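Local coordinates for protein manganese-dependent inorganic pyrophosphatase (Methanocaldococcus jannaschii, PDB 2EB0) that hydrolyses inorganic diphosphate to two phosphates with the help of two manganese ions held in each subunit, at residues Val5-Pro10 and Val65-Lys70; Gly216-Ile221 and Phe251-Ile256. All coordinates share one frame; numbering follows the deposited sequence.

Contact 1 of 2, residues Val5-Pro10 and Val65-Lys70; sequences VGHKNP and VDHSEK. With MN (manganese (II) ion), chain F; MN (manganese (II) ion), chain E.
With CG of His7 lodged between its own N and carbonyl carbon (chi1 57°) and CG of Asp66 swung trans to N (chi1 -153°), imidazole and carboxylate converge on the dinuclear manganese site of the DHH domain, where the parallel strands 2-5 and 61-65 give way to loops. His7 NE2 binds one manganese at 2.4 Å, and Asp66 OD1 binds the same ion at 2.2 Å. Asp66 OD2 reaches the second manganese at 2.3 Å, making the carboxylate a bridge. Asp11 adds a ligand to the first ion; Asp13, His88 and Asp147 complete the protein ligands of the second. Ser14 and Thr109 hydrogen-bond to OD1 and OD2 of Asp66, respectively. On the far side of its ring His7 ND1 donates to Lys8 O (2.8 Å), which limits rotation of the imidazole. His67 backs this ligand: CB of His7 sits over one face of the His67 ring, 3.8 Å from its centroid, in a CH-pi contact. Both ring nitrogens of His67 are held: NE2 pairs with Ser73, and ND1 donates to Val65 O, which lies in the ring plane although ND1 approaches from above the carbonyl plane. Replacing His67 by an alanine would strip the ring from His7 CB and is likely to leave a gap there, with Val65 O and Ser73 deprived of this partner. Where the strands end, one backbone bond joins them, Val65 N to Val5 O at 2.9 Å.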
loop_
_atom_site.group_PDB
_atom_site.type_symbol
_atom_site.label_atom_id
_atom_site.label_comp_id
_atom_site.label_asym_id
_atom_site.label_seq_id
_atom_site.Cartn_x
_atom_site.Cartn_y
_atom_site.Cartn_z
ATOM N N VAL B 5 -14.282 0.562 8.982
ATOM C CA VAL B 5 -14.234 -0.635 9.813
ATOM C C VAL B 5 -12.841 -1.163 10.110
ATOM O O VAL B 5 -11.938 -1.085 9.277
ATOM C CB VAL B 5 -15.020 -1.804 9.177
ATOM C CG1 VAL B 5 -15.470 -2.763 10.262
ATOM C CG2 VAL B 5 -16.206 -1.284 8.392
ATOM N N GLY B 6 -12.689 -1.701 11.314
ATOM C CA GLY B 6 -11.429 -2.281 11.731
ATOM C C GLY B 6 -11.472 -3.764 11.415
ATOM O O GLY B 6 -12.372 -4.229 10.716
ATOM N N HIS B 7 -10.522 -4.518 11.944
ATOM C CA HIS B 7 -10.443 -5.947 11.676
ATOM C C HIS B 7 -11.205 -6.847 12.650
ATOM O O HIS B 7 -11.666 -6.411 13.713
ATOM C CB HIS B 7 -8.975 -6.362 11.654
ATOM C CG HIS B 7 -8.236 -6.035 12.915
ATOM N ND1 HIS B 7 -8.570 -6.577 14.139
ATOM C CD2 HIS B 7 -7.178 -5.218 13.142
ATOM C CE1 HIS B 7 -7.751 -6.109 15.064
ATOM N NE2 HIS B 7 -6.896 -5.283 14.484
ATOM N N LYS B 8 -11.336 -8.113 12.267
ATOM C CA LYS B 8 -12.003 -9.097 13.106
ATOM C C LYS B 8 -11.241 -9.161 14.433
ATOM O O LYS B 8 -10.042 -8.881 14.470
ATOM C CB LYS B 8 -11.999 -10.452 12.407
ATOM C CG LYS B 8 -12.903 -10.487 11.185
ATOM C CD LYS B 8 -12.777 -11.804 10.453
ATOM C CE LYS B 8 -13.816 -11.931 9.349
ATOM N NZ LYS B 8 -13.650 -13.202 8.582
ATOM N N ASN B 9 -11.936 -9.531 15.508
ATOM C CA ASN B 9 -11.335 -9.582 16.843
ATOM C C ASN B 9 -10.701 -8.217 17.096
ATOM O O ASN B 9 -9.508 -8.108 17.380
ATOM C CB ASN B 9 -10.272 -10.682 16.939
ATOM C CG ASN B 9 -10.859 -12.076 16.781
ATOM O OD1 ASN B 9 -11.996 -12.332 17.180
ATOM N ND2 ASN B 9 -10.078 -12.987 16.215
ATOM N N PRO B 10 -11.510 -7.155 17.002
ATOM C CA PRO B 10 -11.089 -5.766 17.195
ATOM C C PRO B 10 -10.392 -5.413 18.505
ATOM O O PRO B 10 -10.785 -5.859 19.581
ATOM C CB PRO B 10 -12.393 -4.992 17.027
ATOM C CG PRO B 10 -13.407 -5.942 17.594
ATOM C CD PRO B 10 -12.982 -7.247 16.960
ATOM N N VAL B 65 -9.569 0.335 8.297
ATOM C CA VAL B 65 -8.567 0.922 9.172
ATOM C C VAL B 65 -7.933 -0.194 9.975
ATOM O O VAL B 65 -8.587 -1.175 10.316
ATOM C CB VAL B 65 -9.145 1.939 10.193
ATOM C CG1 VAL B 65 -9.532 3.225 9.491
ATOM C CG2 VAL B 65 -10.340 1.328 10.927
ATOM N N ASP B 66 -6.638 -0.056 10.225
ATOM C CA ASP B 66 -5.919 -0.998 11.055
ATOM C C ASP B 66 -5.720 -2.401 10.521
ATOM O O ASP B 66 -5.444 -3.312 11.297
ATOM C CB ASP B 66 -6.610 -1.098 12.408
ATOM C CG ASP B 66 -5.661 -1.480 13.505
ATOM O OD1 ASP B 66 -6.126 -2.044 14.512
ATOM O OD2 ASP B 66 -4.452 -1.198 13.362
ATOM N N HIS B 67 -5.888 -2.594 9.218
ATOM C CA HIS B 67 -5.670 -3.907 8.641
ATOM C C HIS B 67 -5.690 -3.863 7.120
ATOM O O HIS B 67 -6.322 -2.997 6.508
ATOM C CB HIS B 67 -6.680 -4.938 9.181
ATOM C CG HIS B 67 -8.060 -4.826 8.605
ATOM N ND1 HIS B 67 -8.897 -3.763 8.867
ATOM C CD2 HIS B 67 -8.766 -5.676 7.817
ATOM C CE1 HIS B 67 -10.060 -3.963 8.267
ATOM N NE2 HIS B 67 -10.007 -5.116 7.624
ATOM N N SER B 68 -4.963 -4.798 6.526
ATOM C CA SER B 68 -4.848 -4.901 5.084
ATOM C C SER B 68 -4.726 -6.381 4.750
ATOM O O SER B 68 -3.920 -6.778 3.913
ATOM C CB SER B 68 -3.598 -4.151 4.617
ATOM O OG SER B 68 -3.443 -4.235 3.213
ATOM N N GLU B 69 -5.521 -7.196 5.428
ATOM C CA GLU B 69 -5.493 -8.636 5.210
ATOM C C GLU B 69 -6.912 -9.164 5.013
ATOM O O GLU B 69 -7.790 -8.944 5.852
ATOM C CB GLU B 69 -4.839 -9.335 6.404
ATOM C CG GLU B 69 -4.622 -10.829 6.204
ATOM C CD GLU B 69 -3.374 -11.145 5.383
ATOM O OE1 GLU B 69 -3.271 -12.288 4.874
ATOM O OE2 GLU B 69 -2.495 -10.257 5.259
ATOM N N LYS B 70 -7.129 -9.853 3.897
ATOM C CA LYS B 70 -8.429 -10.422 3.584
ATOM C C LYS B 70 -8.975 -11.273 4.739
ATOM O O LYS B 70 -10.109 -11.082 5.176
ATOM C CB LYS B 70 -8.326 -11.272 2.314
ATOM C CG LYS B 70 -9.582 -12.055 1.962
ATOM C CD LYS B 70 -10.747 -11.138 1.637
ATOM C CE LYS B 70 -11.993 -11.938 1.289
ATOM N NZ LYS B 70 -13.119 -11.052 0.876
HETATM MN MN MN F . -5.374 -3.776 15.549
HETATM MN MN MN E . -3.264 -1.133 15.322
#

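Contact 2 of 2, residues Gly216-Ile221 and Phe251-Ile256; sequences GQVEVI and FLITDI
Strands 216-220 and 251-255 run parallel, 9° apart in direction with axes 4.3 Å from each other, as neighbours in the mixed five-stranded sheet of the DHHA2 domain. Five backbone hydrogen bonds join the segments in the alternating pattern of a parallel ladder: Val218 and Val220 each donate to one residue of the partner and accept from another, and the last bond, Ile256 N to Val220 O, comes from the residue just after strand 251-255. Side chains then divide between the two faces.

On the face of Phe251, Val218 and Ile253, the phenyl ring leans across to the neighbouring strand. Its CG is trans to N (chi1 -166°), which brings the ring against the backbone of Gly216 and Gln217, with Gln217 CA over one face and Phe251 CD1 3.6 Å from Gly216 CA. This close approach is made where Gly216 has no side chain. Farther along, Val218 CG1 meets Phe251 CE2 at 3.7 Å, and Leu237 of helix 230-243 also touches the Phe251 side chain.

The face bearing Gln217, Leu252, Glu219 and Thr254 is more polar. Gln217 extends its chain past Leu252, whose CB lies 3.9 Å from Gln217 CG. The amide of Gln217 is shared between Met291 O and the Thr254 hydroxyl, which also pairs with Ser261; Gln217 NE2 donates to Thr254 OG1 at 2.7 Å, the oxygen lying in the amide plane and the N-H...O angle being 165°. The aliphatic part of Glu219 runs alongside Thr254, CG against CB, both side chains pointing the same way. At the end of the pairing Ile256 reaches back, and its CD1 rests 4.0 Å from Glu219 CB.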
loop_
_atom_site.group_PDB
_atom_site.type_symbol
_atom_site.label_atom_id
_atom_site.label_comp_id
_atom_site.label_asym_id
_atom_site.label_seq_id
_atom_site.Cartn_x
_atom_site.Cartn_y
_atom_site.Cartn_z
ATOM N N GLY B 216 -1.919 -15.786 17.367
ATOM C CA GLY B 216 -2.705 -15.218 18.447
ATOM C C GLY B 216 -1.767 -14.619 19.468
ATOM O O GLY B 216 -0.561 -14.858 19.413
ATOM N N GLN B 217 -2.312 -13.864 20.413
ATOM C CA GLN B 217 -1.477 -13.230 21.411
ATOM C C GLN B 217 -2.233 -12.747 22.636
ATOM O O GLN B 217 -3.402 -12.384 22.560
ATOM C CB GLN B 217 -0.743 -12.042 20.775
ATOM C CG GLN B 217 0.042 -11.182 21.753
ATOM C CD GLN B 217 0.864 -10.115 21.057
ATOM O OE1 GLN B 217 0.391 -9.461 20.125
ATOM N NE2 GLN B 217 2.096 -9.923 21.516
ATOM N N VAL B 218 -1.554 -12.756 23.772
ATOM C CA VAL B 218 -2.139 -12.262 25.000
ATOM C C VAL B 218 -1.008 -11.492 25.677
ATOM O O VAL B 218 0.138 -11.922 25.651
ATOM C CB VAL B 218 -2.657 -13.409 25.901
ATOM C CG1 VAL B 218 -1.522 -14.324 26.299
ATOM C CG2 VAL B 218 -3.340 -12.826 27.130
ATOM N N GLU B 219 -1.332 -10.342 26.252
ATOM C CA GLU B 219 -0.334 -9.497 26.909
ATOM C C GLU B 219 -0.696 -9.329 28.386
ATOM O O GLU B 219 -1.755 -8.801 28.712
ATOM C CB GLU B 219 -0.283 -8.124 26.213
ATOM C CG GLU B 219 -0.027 -8.215 24.712
ATOM C CD GLU B 219 -0.327 -6.922 23.954
ATOM O OE1 GLU B 219 -1.477 -6.426 24.022
ATOM O OE2 GLU B 219 0.589 -6.405 23.278
ATOM N N VAL B 220 0.186 -9.773 29.278
ATOM C CA VAL B 220 -0.099 -9.678 30.702
ATOM C C VAL B 220 1.078 -9.169 31.515
ATOM O O VAL B 220 2.225 -9.201 31.070
ATOM C CB VAL B 220 -0.531 -11.052 31.279
ATOM C CG1 VAL B 220 -1.740 -11.585 30.519
ATOM C CG2 VAL B 220 0.627 -12.044 31.183
ATOM N N ILE B 221 0.779 -8.698 32.717
ATOM C CA ILE B 221 1.807 -8.191 33.605
ATOM C C ILE B 221 2.402 -9.344 34.420
ATOM O O ILE B 221 3.589 -9.345 34.738
ATOM C CB ILE B 221 1.225 -7.112 34.534
ATOM C CG1 ILE B 221 0.672 -5.962 33.681
ATOM C CG2 ILE B 221 2.313 -6.594 35.469
ATOM C CD1 ILE B 221 -0.064 -4.886 34.467
ATOM N N PHE B 251 1.033 -18.824 19.161
ATOM C CA PHE B 251 0.319 -18.032 20.149
ATOM C C PHE B 251 1.348 -17.393 21.055
ATOM O O PHE B 251 2.140 -18.087 21.702
ATOM C CB PHE B 251 -0.609 -18.890 20.990
ATOM C CG PHE B 251 -1.603 -18.091 21.773
ATOM C CD1 PHE B 251 -2.744 -17.592 21.159
ATOM C CD2 PHE B 251 -1.382 -17.801 23.117
ATOM C CE1 PHE B 251 -3.654 -16.816 21.869
ATOM C CE2 PHE B 251 -2.284 -17.025 23.835
ATOM C CZ PHE B 251 -3.424 -16.530 23.207
ATOM N N LEU B 252 1.323 -16.068 21.103
ATOM C CA LEU B 252 2.276 -15.317 21.901
ATOM C C LEU B 252 1.793 -14.964 23.300
ATOM O O LEU B 252 0.838 -14.196 23.468
ATOM C CB LEU B 252 2.652 -14.024 21.170
ATOM C CG LEU B 252 3.153 -14.199 19.739
ATOM C CD1 LEU B 252 3.282 -12.838 19.067
ATOM C CD2 LEU B 252 4.473 -14.951 19.739
ATOM N N ILE B 253 2.444 -15.541 24.307
ATOM C CA ILE B 253 2.120 -15.209 25.687
ATOM C C ILE B 253 3.128 -14.101 25.960
ATOM O O ILE B 253 4.283 -14.370 26.261
ATOM C CB ILE B 253 2.376 -16.378 26.639
ATOM C CG1 ILE B 253 1.451 -17.541 26.281
ATOM C CG2 ILE B 253 2.145 -15.931 28.077
ATOM C CD1 ILE B 253 1.673 -18.800 27.129
ATOM N N THR B 254 2.691 -12.858 25.810
ATOM C CA THR B 254 3.566 -11.704 25.981
ATOM C C THR B 254 3.683 -11.172 27.417
ATOM O O THR B 254 2.705 -10.759 28.049
ATOM C CB THR B 254 3.122 -10.577 25.018
ATOM O OG1 THR B 254 3.233 -11.053 23.670
ATOM C CG2 THR B 254 3.977 -9.333 25.183
ATOM N N ASP B 255 4.905 -11.210 27.925
ATOM C CA ASP B 255 5.198 -10.740 29.267
ATOM C C ASP B 255 5.515 -9.252 29.161
ATOM O O ASP B 255 6.611 -8.867 28.770
ATOM C CB ASP B 255 6.394 -11.508 29.815
ATOM C CG ASP B 255 6.710 -11.149 31.245
ATOM O OD1 ASP B 255 6.781 -12.087 32.068
ATOM O OD2 ASP B 255 6.890 -9.942 31.542
ATOM N N ILE B 256 4.548 -8.418 29.508
ATOM C CA ILE B 256 4.733 -6.979 29.409
ATOM C C ILE B 256 5.954 -6.454 30.157
ATOM O O ILE B 256 6.656 -5.597 29.644
ATOM C CB ILE B 256 3.459 -6.235 29.871
ATOM C CG1 ILE B 256 2.320 -6.525 28.886
ATOM C CG2 ILE B 256 3.718 -4.730 29.949
ATOM C CD1 ILE B 256 0.962 -6.069 29.356
#

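From the N terminus the chain leaves strand 2-5, passes through helix 12-25 and further strands and helices, and returns on strand 61-65, where contact 1 closes a loop of 54 intervening residues within the parallel DHH sheet. Only much later does it enter strand 211-220; helices 224-227 and 230-243 then lead to strand 248-255, and contact 2 closes this right-handed beta-alpha-beta crossover in the DHHA2 sheet. The two closures follow in series, neither nested nor crossed. The centres of contacts 1 and 2 lie about 20 Å apart. Contact 1 ties metal-bearing loops together, whereas contact 2 joins strands of the other domain, the Glu219 side chain lying about 8 Å from those of Asp11 and Asp147.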